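Local coordinates for glycosyl hydrolase, family 31/fibronectin type III domain protein (Clostridium perfringens, PDB 4UAP) that binds N-acetylgalactosamine through a calcium-containing family 32 carbohydrate-binding module, probably directing the parent family 31 glycoside hydrolase to galacto-configured sugars, at residues Phe61-Arg75 / Thr139-Ser151. Residues are numbered along the deposited sequence; the frame is centred on the assembly and turned at random.
Sequences FNEPKTLENFTIYNR and TLAINEIEFYEKS. With CA (calcium ion), chain D; NGA (2-acetamido-2-deoxy-beta-D-galactopyranose), chain C.
The F147 ring is covered on one face by F70 CB, 3.5 Å from F147 CD2, and on the other by the edge of F61, a T-shaped pair with planes at 80°; L67 CD1 lies at its rim. The Y73 ring meets E144 O and E146 OE1 at its edge. That carboxylate oxygen, E146 OE1, accepts from both Y73 OH and Y148 OH (2.8 Å each), so two hydroxyls grip this one oxygen, one on either side of the carboxylate plane. The N69 side chain runs alongside Y148, its OD1 3.3 Å from Y148 CD1 and also accepting from T71 OG1.

Strands 69-74 and 141-149, their directions 165° apart, pair antiparallel in one sheet of the CBM32 beta-sandwich, F70, I72, I145 and F147 facing inward, with F70 also packed on I126 and I128 of the opposing sheet. A classic beta bulge at E68 and N69 shifts the register by one residue: Y148 O takes E68 N at 2.7 Å and N69 N only weakly.

At the far end, N143 O and E144 OE2 bind calcium, which is also bound by K23, D26, T28 and S35; E144 OE1 is hydrogen-bonded to G27 N. R75 has CG opposite its backbone N (chi1 -178°), runs straight on to NE, passes A141 CB and sets NH1 at 2.9 Å from O3 of the GalNAc, whose O4 also accepts from NH1.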
loop_
_atom_site.group_PDB
_atom_site.type_symbol
_atom_site.label_atom_id
_atom_site.label_comp_id
_atom_site.label_asym_id
_atom_site.label_seq_id
_atom_site.Cartn_x
_atom_site.Cartn_y
_atom_site.Cartn_z
ATOM N N PHE A 61 -7.941 1.949 12.587
ATOM C CA PHE A 61 -8.069 3.167 13.355
ATOM C C PHE A 61 -8.592 2.747 14.732
ATOM O O PHE A 61 -9.285 1.732 14.846
ATOM C CB PHE A 61 -9.009 4.152 12.653
ATOM C CG PHE A 61 -8.933 4.098 11.143
ATOM C CD1 PHE A 61 -7.905 4.737 10.455
ATOM C CD2 PHE A 61 -9.891 3.410 10.410
ATOM C CE1 PHE A 61 -7.840 4.686 9.060
ATOM C CE2 PHE A 61 -9.837 3.352 9.025
ATOM C CZ PHE A 61 -8.806 3.990 8.345
ATOM N N ASN A 62 -8.265 3.496 15.778
ATOM C CA ASN A 62 -8.708 3.107 17.119
ATOM C C ASN A 62 -10.202 3.318 17.323
ATOM O O ASN A 62 -10.781 2.832 18.299
ATOM C CB ASN A 62 -7.923 3.861 18.192
ATOM C CG ASN A 62 -7.668 5.301 17.822
ATOM O OD1 ASN A 62 -8.560 6.005 17.347
ATOM N ND2 ASN A 62 -6.437 5.748 18.027
ATOM N N GLU A 63 -10.823 4.045 16.401
ATOM C CA GLU A 63 -12.276 4.153 16.368
ATOM C C GLU A 63 -12.699 4.389 14.926
ATOM O O GLU A 63 -11.902 4.879 14.129
ATOM C CB GLU A 63 -12.773 5.277 17.276
ATOM C CG GLU A 63 -12.210 6.641 16.938
ATOM N N PRO A 64 -13.947 4.028 14.586
ATOM C CA PRO A 64 -14.431 4.187 13.207
ATOM C C PRO A 64 -14.187 5.600 12.679
ATOM O O PRO A 64 -14.310 6.578 13.410
ATOM C CB PRO A 64 -15.925 3.877 13.322
ATOM C CG PRO A 64 -16.021 2.943 14.511
ATOM C CD PRO A 64 -14.956 3.417 15.470
ATOM N N LYS A 65 -13.792 5.695 11.418
ATOM C CA LYS A 65 -13.530 6.978 10.787
ATOM C C LYS A 65 -14.343 7.084 9.516
ATOM O O LYS A 65 -14.491 6.102 8.791
ATOM C CB LYS A 65 -12.041 7.141 10.470
ATOM C CG LYS A 65 -11.140 7.042 11.682
ATOM C CD LYS A 65 -11.298 8.257 12.585
ATOM C CE LYS A 65 -10.524 8.074 13.887
ATOM N NZ LYS A 65 -10.572 9.294 14.743
ATOM N N THR A 66 -14.874 8.270 9.245
ATOM C CA THR A 66 -15.512 8.511 7.959
ATOM C C THR A 66 -14.460 9.107 7.025
ATOM O O THR A 66 -13.879 10.149 7.313
ATOM C CB THR A 66 -16.747 9.430 8.102
ATOM O OG1 THR A 66 -16.363 10.645 8.744
ATOM C CG2 THR A 66 -17.798 8.747 8.988
ATOM N N LEU A 67 -14.217 8.420 5.913
ATOM C CA LEU A 67 -13.099 8.733 5.023
ATOM C C LEU A 67 -13.539 9.308 3.683
ATOM O O LEU A 67 -14.463 8.795 3.054
ATOM C CB LEU A 67 -12.265 7.469 4.767
ATOM C CG LEU A 67 -11.655 6.769 5.983
ATOM C CD1 LEU A 67 -10.959 5.469 5.579
ATOM C CD2 LEU A 67 -10.691 7.719 6.694
ATOM N N GLU A 68 -12.867 10.364 3.239
ATOM C CA GLU A 68 -13.049 10.847 1.873
ATOM C C GLU A 68 -12.335 9.913 0.886
ATOM O O GLU A 68 -12.881 9.563 -0.159
ATOM C CB GLU A 68 -12.526 12.280 1.725
ATOM C CG GLU A 68 -13.306 13.316 2.531
ATOM C CD GLU A 68 -14.661 13.687 1.908
ATOM O OE1 GLU A 68 -15.148 12.957 1.009
ATOM O OE2 GLU A 68 -15.237 14.721 2.323
ATOM N N ASN A 69 -11.119 9.497 1.227
ATOM C CA ASN A 69 -10.356 8.594 0.362
ATOM C C ASN A 69 -9.166 7.988 1.075
ATOM O O ASN A 69 -8.809 8.423 2.168
ATOM C CB ASN A 69 -9.854 9.337 -0.894
ATOM C CG ASN A 69 -8.654 10.251 -0.606
ATOM O OD1 ASN A 69 -7.548 9.785 -0.313
ATOM N ND2 ASN A 69 -8.868 11.552 -0.706
ATOM N N PHE A 70 -8.539 6.994 0.457
ATOM C CA PHE A 70 -7.137 6.772 0.754
ATOM C C PHE A 70 -6.368 6.826 -0.559
ATOM O O PHE A 70 -6.921 6.583 -1.637
ATOM C CB PHE A 70 -6.892 5.470 1.544
ATOM C CG PHE A 70 -7.301 4.205 0.843
ATOM C CD1 PHE A 70 -6.453 3.595 -0.071
ATOM C CD2 PHE A 70 -8.503 3.590 1.154
ATOM C CE1 PHE A 70 -6.818 2.413 -0.686
ATOM C CE2 PHE A 70 -8.880 2.406 0.530
ATOM C CZ PHE A 70 -8.035 1.816 -0.382
ATOM N N THR A 71 -5.102 7.207 -0.444
ATOM C CA THR A 71 -4.247 7.491 -1.581
ATOM C C THR A 71 -2.950 6.717 -1.453
ATOM O O THR A 71 -2.223 6.874 -0.468
ATOM C CB THR A 71 -3.930 8.991 -1.680
ATOM O OG1 THR A 71 -5.148 9.722 -1.892
ATOM C CG2 THR A 71 -2.963 9.259 -2.821
ATOM N N ILE A 72 -2.680 5.881 -2.452
ATOM C CA ILE A 72 -1.470 5.082 -2.515
ATOM C C ILE A 72 -0.467 5.808 -3.410
ATOM O O ILE A 72 -0.789 6.158 -4.547
ATOM C CB ILE A 72 -1.759 3.663 -3.065
ATOM C CG1 ILE A 72 -2.837 2.968 -2.207
ATOM C CG2 ILE A 72 -0.474 2.827 -3.118
ATOM C CD1 ILE A 72 -3.367 1.662 -2.796
ATOM N N TYR A 73 0.727 6.059 -2.881
ATOM C CA TYR A 73 1.775 6.708 -3.650
ATOM C C TYR A 73 2.714 5.658 -4.233
ATOM O O TYR A 73 3.366 4.902 -3.505
ATOM C CB TYR A 73 2.542 7.704 -2.782
ATOM C CG TYR A 73 1.719 8.915 -2.386
ATOM C CD1 TYR A 73 0.834 8.862 -1.306
ATOM C CD2 TYR A 73 1.826 10.114 -3.095
ATOM C CE1 TYR A 73 0.082 9.969 -0.945
ATOM C CE2 TYR A 73 1.065 11.225 -2.745
ATOM C CZ TYR A 73 0.208 11.149 -1.671
ATOM O OH TYR A 73 -0.528 12.253 -1.320
ATOM N N ASN A 74 2.762 5.610 -5.561
ATOM C CA ASN A 74 3.499 4.577 -6.266
ATOM C C ASN A 74 4.924 5.003 -6.579
ATOM O O ASN A 74 5.217 6.190 -6.683
ATOM C CB ASN A 74 2.772 4.204 -7.555
ATOM C CG ASN A 74 1.406 3.614 -7.285
ATOM O OD1 ASN A 74 1.282 2.663 -6.516
ATOM N ND2 ASN A 74 0.368 4.203 -7.876
ATOM N N ARG A 75 5.804 4.021 -6.724
ATOM C CA ARG A 75 7.204 4.315 -6.991
ATOM C C ARG A 75 7.359 4.789 -8.429
ATOM O O ARG A 75 7.070 4.049 -9.367
ATOM C CB ARG A 75 8.088 3.094 -6.735
ATOM C CG ARG A 75 9.570 3.388 -6.968
ATOM C CD ARG A 75 10.405 2.134 -6.889
ATOM N NE ARG A 75 11.809 2.441 -7.122
ATOM C CZ ARG A 75 12.782 1.540 -7.054
ATOM N NH1 ARG A 75 12.492 0.276 -6.766
ATOM N NH2 ARG A 75 14.036 1.907 -7.276
ATOM N N THR A 139 8.248 -8.845 -6.412
ATOM C CA THR A 139 8.704 -7.464 -6.383
ATOM C C THR A 139 7.544 -6.498 -6.136
ATOM O O THR A 139 6.465 -6.648 -6.710
ATOM C CB THR A 139 9.420 -7.096 -7.716
ATOM O OG1 THR A 139 10.453 -8.057 -7.987
ATOM C CG2 THR A 139 10.031 -5.702 -7.650
ATOM N N LEU A 140 7.771 -5.504 -5.284
ATOM C CA LEU A 140 6.754 -4.501 -4.978
ATOM C C LEU A 140 7.388 -3.331 -4.252
ATOM O O LEU A 140 8.153 -3.533 -3.308
ATOM C CB LEU A 140 5.639 -5.098 -4.101
ATOM C CG LEU A 140 4.540 -4.105 -3.707
ATOM C CD1 LEU A 140 3.698 -3.727 -4.932
ATOM C CD2 LEU A 140 3.678 -4.660 -2.592
ATOM N N ALA A 141 7.060 -2.115 -4.679
ATOM C CA ALA A 141 7.514 -0.914 -3.995
ATOM C C ALA A 141 6.354 0.055 -3.848
ATOM O O ALA A 141 5.691 0.394 -4.826
ATOM C CB ALA A 141 8.670 -0.254 -4.754
ATOM N N ILE A 142 6.111 0.498 -2.620
ATOM C CA ILE A 142 5.092 1.503 -2.345
ATOM C C ILE A 142 5.705 2.614 -1.495
ATOM O O ILE A 142 6.352 2.331 -0.489
ATOM C CB ILE A 142 3.877 0.879 -1.620
ATOM C CG1 ILE A 142 3.238 -0.206 -2.500
ATOM C CG2 ILE A 142 2.865 1.961 -1.237
ATOM C CD1 ILE A 142 2.124 -1.020 -1.776
ATOM N N ASN A 143 5.522 3.869 -1.904
ATOM C CA ASN A 143 6.088 5.001 -1.166
ATOM C C ASN A 143 5.366 5.301 0.140
ATOM O O ASN A 143 5.980 5.594 1.153
ATOM C CB ASN A 143 6.060 6.274 -2.023
ATOM C CG ASN A 143 6.801 6.121 -3.323
ATOM O OD1 ASN A 143 7.461 5.105 -3.565
ATOM N ND2 ASN A 143 6.711 7.146 -4.174
ATOM N N GLU A 144 4.042 5.259 0.097
ATOM C CA GLU A 144 3.237 5.773 1.196
ATOM C C GLU A 144 1.786 5.469 0.904
ATOM O O GLU A 144 1.394 5.382 -0.257
ATOM C CB GLU A 144 3.434 7.295 1.367
ATOM C CG GLU A 144 2.775 7.894 2.643
ATOM C CD GLU A 144 3.700 7.877 3.861
ATOM O OE1 GLU A 144 3.306 8.381 4.931
ATOM O OE2 GLU A 144 4.831 7.355 3.757
ATOM N N ILE A 145 0.995 5.293 1.954
ATOM C CA ILE A 145 -0.446 5.248 1.805
ATOM C C ILE A 145 -1.017 6.233 2.809
ATOM O O ILE A 145 -0.702 6.155 3.993
ATOM C CB ILE A 145 -1.021 3.829 2.030
ATOM C CG1 ILE A 145 -0.451 2.866 0.973
ATOM C CG2 ILE A 145 -2.557 3.866 1.971
ATOM C CD1 ILE A 145 -0.878 1.379 1.144
ATOM N N GLU A 146 -1.813 7.181 2.314
ATOM C CA GLU A 146 -2.405 8.248 3.129
ATOM C C GLU A 146 -3.917 8.122 3.207
ATOM O O GLU A 146 -4.560 7.776 2.216
ATOM C CB GLU A 146 -2.057 9.626 2.553
ATOM C CG GLU A 146 -0.590 9.959 2.590
ATOM C CD GLU A 146 -0.315 11.373 2.152
ATOM O OE1 GLU A 146 -1.149 11.936 1.408
ATOM O OE2 GLU A 146 0.733 11.923 2.554
ATOM N N PHE A 147 -4.480 8.429 4.374
ATOM C CA PHE A 147 -5.925 8.351 4.588
ATOM C C PHE A 147 -6.483 9.748 4.861
ATOM O O PHE A 147 -5.945 10.489 5.682
ATOM C CB PHE A 147 -6.246 7.389 5.747
ATOM C CG PHE A 147 -5.867 5.960 5.457
ATOM C CD1 PHE A 147 -4.548 5.544 5.570
ATOM C CD2 PHE A 147 -6.820 5.049 5.034
ATOM C CE1 PHE A 147 -4.187 4.240 5.274
ATOM C CE2 PHE A 147 -6.477 3.745 4.745
ATOM C CZ PHE A 147 -5.153 3.337 4.862
ATOM N N TYR A 148 -7.537 10.117 4.146
ATOM C CA TYR A 148 -8.110 11.459 4.270
ATOM C C TYR A 148 -9.496 11.394 4.890
ATOM O O TYR A 148 -10.412 10.788 4.328
ATOM C CB TYR A 148 -8.170 12.149 2.905
ATOM C CG TYR A 148 -6.818 12.602 2.412
ATOM C CD1 TYR A 148 -5.954 11.720 1.770
ATOM C CD2 TYR A 148 -6.399 13.910 2.605
ATOM C CE1 TYR A 148 -4.707 12.136 1.324
ATOM C CE2 TYR A 148 -5.165 14.337 2.167
ATOM C CZ TYR A 148 -4.319 13.451 1.533
ATOM O OH TYR A 148 -3.088 13.891 1.109
ATOM N N GLU A 149 -9.644 12.014 6.053
ATOM C CA GLU A 149 -10.899 11.957 6.792
ATOM C C GLU A 149 -11.919 12.967 6.251
ATOM O O GLU A 149 -11.556 14.058 5.805
ATOM C CB GLU A 149 -10.637 12.198 8.284
ATOM C CG GLU A 149 -11.833 11.886 9.182
ATOM C CD GLU A 149 -11.522 12.028 10.668
ATOM O OE1 GLU A 149 -10.470 12.610 11.020
ATOM O OE2 GLU A 149 -12.336 11.547 11.485
ATOM N N LYS A 150 -13.196 12.600 6.281
ATOM C CA LYS A 150 -14.247 13.529 5.896
ATOM C C LYS A 150 -14.418 14.557 7.008
ATOM O O LYS A 150 -14.842 14.211 8.116
ATOM C CB LYS A 150 -15.564 12.804 5.621
ATOM C CG LYS A 150 -16.693 13.716 5.120
ATOM C CD LYS A 150 -17.906 12.897 4.694
ATOM C CE LYS A 150 -19.029 13.754 4.119
ATOM N NZ LYS A 150 -19.637 14.648 5.144
ATOM N N SER A 151 -14.049 15.802 6.686
ATOM C CA SER A 151 -14.169 16.986 7.549
ATOM C C SER A 151 -14.480 16.711 9.021
ATOM O O SER A 151 -15.486 17.181 9.551
ATOM C CB SER A 151 -15.238 17.923 6.975
ATOM O OG SER A 151 -16.416 17.209 6.631
HETATM CA CA CA D . 6.853 6.440 3.099
HETATM C C1 NGA C . 16.343 -3.453 -7.870
HETATM C C2 NGA C . 15.953 -2.009 -7.566
HETATM C C3 NGA C . 15.556 -1.885 -6.110
HETATM C C4 NGA C . 14.494 -2.933 -5.801
HETATM C C5 NGA C . 15.096 -4.318 -6.037
HETATM C C6 NGA C . 14.170 -5.504 -5.798
HETATM C C7 NGA C . 16.920 -0.040 -8.694
HETATM C C8 NGA C . 18.144 0.813 -8.860
HETATM N N2 NGA C . 17.049 -1.086 -7.868
HETATM O O1 NGA C . 16.319 -3.620 -9.267
HETATM O O3 NGA C . 15.102 -0.569 -5.904
HETATM O O4 NGA C . 13.395 -2.727 -6.662
HETATM O O5 NGA C . 15.455 -4.430 -7.382
HETATM O O6 NGA C . 14.826 -6.709 -6.180
HETATM O O7 NGA C . 15.877 0.243 -9.301
HETATM O O HOH W 1 -9.314 11.551 13.479
HETATM O O HOH W 2 3.813 1.415 -6.338
#